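Local coordinates for penicillin binding protein 2X (Streptococcus thermophilus, PDB 5U47), which probably acts as a transpeptidase that cross-links glycan strands of septal peptidoglycan and is inactivated by penicillin and other beta-lactams, at residues N284-E292 / F386-I395. The protein carries 1 engineered substitution. Residues are numbered along the deposited sequence; the frame is centred on the assembly and turned at random. Where two conformers were deposited one is given.
Sequences NRLYEAQYE and FGMVGESSGI
The Tyr287 ring lies between Met388 and Asn284: Met388 CB stands 3.7 Å from the ring centroid, almost on the normal, in a CH-pi contact, while Asn284 CB rests toward the rim of the opposite face. A bend about CB-CG of Met388 (chi2 -68°) brings SD obliquely beside the ring in a Met-aromatic contact, 4.7 Å from its centroid. Glu391 CA and Gly390 O border the ring edge. In Tyr287, chi1 of 57° sets CG between the backbone N and the carbonyl carbon and lays the ring against Met388; a water joins its OH to Val389 O. Phe386 CZ meets Leu286 CD2 near the phenyl plane at 4.0 Å; helix 416-427 packs against both residues. Ser392 N donates to Tyr287 O at 2.9 Å, and its OG lies in the carbonyl plane of Glu288, a short 2.5 Å from O. Gln290, extended beyond CG, accepts Gly394 N on OE1 at 2.8 Å from above its amide plane, and a water ties the same oxygen to Ser393 N. The 284-292 loop opens with an Asx turn at Asn284 and leads into helix 297-308; an SxxK pattern there, Ser295 to Lys298, is consistent with the active-site motif of penicillin-binding proteins.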
loop_
_atom_site.group_PDB
_atom_site.type_symbol
_atom_site.label_atom_id
_atom_site.label_comp_id
_atom_site.label_asym_id
_atom_site.label_seq_id
_atom_site.Cartn_x
_atom_site.Cartn_y
_atom_site.Cartn_z
ATOM N N ASN A 284 1.234 4.316 -9.526
ATOM C CA ASN A 284 0.846 4.294 -8.114
ATOM C C ASN A 284 1.822 5.162 -7.332
ATOM O O ASN A 284 3.033 4.899 -7.312
ATOM C CB ASN A 284 0.790 2.863 -7.580
ATOM C CG ASN A 284 0.187 2.787 -6.192
ATOM O OD1 ASN A 284 0.776 3.285 -5.223
ATOM N ND2 ASN A 284 -0.989 2.167 -6.082
ATOM N N ARG A 285 1.299 6.201 -6.687
ATOM C CA ARG A 285 2.161 7.124 -5.967
ATOM C C ARG A 285 2.655 6.650 -4.624
ATOM O O ARG A 285 3.532 7.285 -4.069
ATOM C CB ARG A 285 1.493 8.466 -5.752
ATOM C CG ARG A 285 0.869 9.038 -6.991
ATOM C CD ARG A 285 1.228 10.503 -7.143
ATOM N NE ARG A 285 2.485 10.587 -7.864
ATOM C CZ ARG A 285 2.598 10.481 -9.184
ATOM N NH1 ARG A 285 1.530 10.272 -9.945
ATOM N NH2 ARG A 285 3.791 10.575 -9.744
ATOM N N LEU A 286 2.080 5.572 -4.083
ATOM C CA LEU A 286 2.554 5.065 -2.813
ATOM C C LEU A 286 3.837 4.248 -2.979
ATOM O O LEU A 286 4.764 4.390 -2.185
ATOM C CB LEU A 286 1.482 4.210 -2.128
ATOM C CG LEU A 286 1.851 3.603 -0.770
ATOM C CD1 LEU A 286 2.270 4.670 0.247
ATOM C CD2 LEU A 286 0.706 2.786 -0.244
ATOM N N TYR A 287 3.896 3.395 -3.997
ATOM C CA TYR A 287 5.050 2.496 -4.118
ATOM C C TYR A 287 5.698 2.302 -5.489
ATOM O O TYR A 287 6.700 1.581 -5.579
ATOM C CB TYR A 287 4.670 1.105 -3.539
ATOM C CG TYR A 287 3.469 0.508 -4.190
ATOM C CD1 TYR A 287 3.577 -0.206 -5.374
ATOM C CD2 TYR A 287 2.206 0.685 -3.643
ATOM C CE1 TYR A 287 2.457 -0.754 -5.992
ATOM C CE2 TYR A 287 1.092 0.153 -4.247
ATOM C CZ TYR A 287 1.231 -0.577 -5.425
ATOM O OH TYR A 287 0.120 -1.080 -6.041
ATOM N N GLU A 288 5.156 2.915 -6.539
ATOM C CA GLU A 288 5.732 2.773 -7.881
ATOM C C GLU A 288 6.516 3.991 -8.300
ATOM O O GLU A 288 7.648 3.872 -8.774
ATOM C CB GLU A 288 4.651 2.488 -8.923
ATOM C CG GLU A 288 3.995 1.141 -8.762
ATOM C CD GLU A 288 3.001 0.839 -9.856
ATOM O OE1 GLU A 288 2.539 1.800 -10.518
ATOM O OE2 GLU A 288 2.683 -0.361 -10.041
ATOM N N ALA A 289 5.907 5.164 -8.146
ATOM C CA ALA A 289 6.555 6.419 -8.543
ATOM C C ALA A 289 7.897 6.640 -7.820
ATOM O O ALA A 289 7.974 6.468 -6.613
ATOM C CB ALA A 289 5.635 7.604 -8.247
ATOM N N GLN A 290 8.940 6.977 -8.575
ATOM C CA GLN A 290 10.252 7.318 -8.011
ATOM C C GLN A 290 10.447 8.810 -8.203
ATOM O O GLN A 290 10.195 9.318 -9.282
ATOM C CB GLN A 290 11.388 6.577 -8.709
ATOM C CG GLN A 290 11.363 5.090 -8.425
ATOM C CD GLN A 290 12.529 4.348 -9.023
ATOM O OE1 GLN A 290 12.883 3.270 -8.555
ATOM N NE2 GLN A 290 13.133 4.909 -10.063
ATOM N N TYR A 291 10.905 9.509 -7.176
ATOM C CA TYR A 291 11.080 10.950 -7.302
ATOM C C TYR A 291 12.153 11.463 -6.348
ATOM O O TYR A 291 12.525 10.786 -5.385
ATOM C CB TYR A 291 9.717 11.637 -7.032
ATOM C CG TYR A 291 9.147 11.399 -5.619
ATOM C CD1 TYR A 291 8.413 10.241 -5.306
ATOM C CD2 TYR A 291 9.338 12.331 -4.619
ATOM C CE1 TYR A 291 7.918 10.031 -4.031
ATOM C CE2 TYR A 291 8.825 12.146 -3.334
ATOM C CZ TYR A 291 8.126 10.994 -3.039
ATOM O OH TYR A 291 7.642 10.818 -1.762
ATOM N N GLU A 292 12.657 12.650 -6.621
ATOM C CA GLU A 292 13.609 13.288 -5.729
ATOM C C GLU A 292 12.723 13.941 -4.668
ATOM O O GLU A 292 11.914 14.795 -5.004
ATOM C CB GLU A 292 14.500 14.280 -6.488
ATOM C CG GLU A 292 15.320 13.585 -7.583
ATOM C CD GLU A 292 16.373 14.470 -8.250
ATOM O OE1 GLU A 292 16.899 15.416 -7.637
ATOM O OE2 GLU A 292 16.691 14.191 -9.407
ATOM N N PHE A 386 6.784 -4.477 1.217
ATOM C CA PHE A 386 5.716 -4.452 2.191
ATOM C C PHE A 386 4.463 -5.249 1.830
ATOM O O PHE A 386 3.579 -5.378 2.672
ATOM C CB PHE A 386 5.392 -3.019 2.675
ATOM C CG PHE A 386 4.555 -2.186 1.755
ATOM C CD1 PHE A 386 4.742 -2.172 0.383
ATOM C CD2 PHE A 386 3.638 -1.267 2.309
ATOM C CE1 PHE A 386 4.003 -1.331 -0.415
ATOM C CE2 PHE A 386 2.886 -0.439 1.508
ATOM C CZ PHE A 386 3.068 -0.481 0.136
ATOM N N GLY A 387 4.404 -5.780 0.613
ATOM C CA GLY A 387 3.321 -6.643 0.207
ATOM C C GLY A 387 2.752 -6.391 -1.162
ATOM O O GLY A 387 2.055 -7.239 -1.688
ATOM N N MET A 388 3.031 -5.236 -1.743
ATOM C CA MET A 388 2.485 -4.928 -3.052
ATOM C C MET A 388 3.398 -5.417 -4.158
ATOM O O MET A 388 4.622 -5.463 -3.979
ATOM C CB MET A 388 2.313 -3.422 -3.231
ATOM C CG MET A 388 1.278 -2.789 -2.344
ATOM S SD MET A 388 -0.422 -3.278 -2.729
ATOM C CE MET A 388 -1.328 -2.163 -1.657
ATOM N N VAL A 389 2.820 -5.811 -5.291
ATOM C CA VAL A 389 3.633 -6.193 -6.446
ATOM C C VAL A 389 3.859 -4.936 -7.283
ATOM O O VAL A 389 3.022 -4.029 -7.294
ATOM C CB VAL A 389 3.003 -7.324 -7.282
ATOM C CG1 VAL A 389 2.810 -8.565 -6.414
ATOM C CG2 VAL A 389 1.697 -6.882 -7.913
ATOM N N GLY A 390 4.996 -4.898 -7.977
ATOM C CA GLY A 390 5.412 -3.740 -8.803
ATOM C C GLY A 390 5.997 -2.559 -8.033
ATOM O O GLY A 390 5.907 -1.411 -8.470
ATOM N N GLU A 391 6.569 -2.817 -6.866
ATOM C CA GLU A 391 7.170 -1.736 -6.090
ATOM C C GLU A 391 8.523 -1.351 -6.704
ATOM O O GLU A 391 9.272 -2.222 -7.118
ATOM C CB GLU A 391 7.378 -2.184 -4.642
ATOM C CG GLU A 391 7.951 -1.108 -3.738
ATOM C CD GLU A 391 8.285 -1.595 -2.339
ATOM O OE1 GLU A 391 8.350 -2.845 -2.118
ATOM O OE2 GLU A 391 8.523 -0.715 -1.469
ATOM N N SER A 392 8.828 -0.052 -6.738
ATOM C CA SER A 392 10.119 0.440 -7.249
ATOM C C SER A 392 11.124 0.471 -6.102
ATOM O O SER A 392 10.727 0.493 -4.916
ATOM C CB SER A 392 9.961 1.830 -7.856
ATOM O OG SER A 392 9.069 1.790 -8.944
ATOM N N SER A 393 12.411 0.489 -6.445
ATOM C CA SER A 393 13.484 0.477 -5.443
ATOM C C SER A 393 14.139 1.815 -5.142
ATOM O O SER A 393 14.869 1.933 -4.163
ATOM C CB SER A 393 14.555 -0.521 -5.871
ATOM O OG SER A 393 13.996 -1.810 -5.914
ATOM N N GLY A 394 13.874 2.830 -5.959
ATOM C CA GLY A 394 14.533 4.098 -5.795
ATOM C C GLY A 394 15.939 3.980 -6.387
ATOM O O GLY A 394 16.331 2.927 -6.920
ATOM N N ILE A 395 16.686 5.067 -6.321
ATOM C CA ILE A 395 18.058 5.119 -6.892
ATOM C C ILE A 395 18.936 5.930 -5.967
ATOM O O ILE A 395 18.639 7.092 -5.698
ATOM C CB ILE A 395 18.076 5.773 -8.295
ATOM C CG1 ILE A 395 17.107 5.057 -9.247
ATOM C CG2 ILE A 395 19.494 5.766 -8.892
ATOM C CD1 ILE A 395 16.932 5.744 -10.597
HETATM O O HOH W 1 0.337 -3.682 -6.740
HETATM O O HOH W 2 13.133 0.616 -9.081
#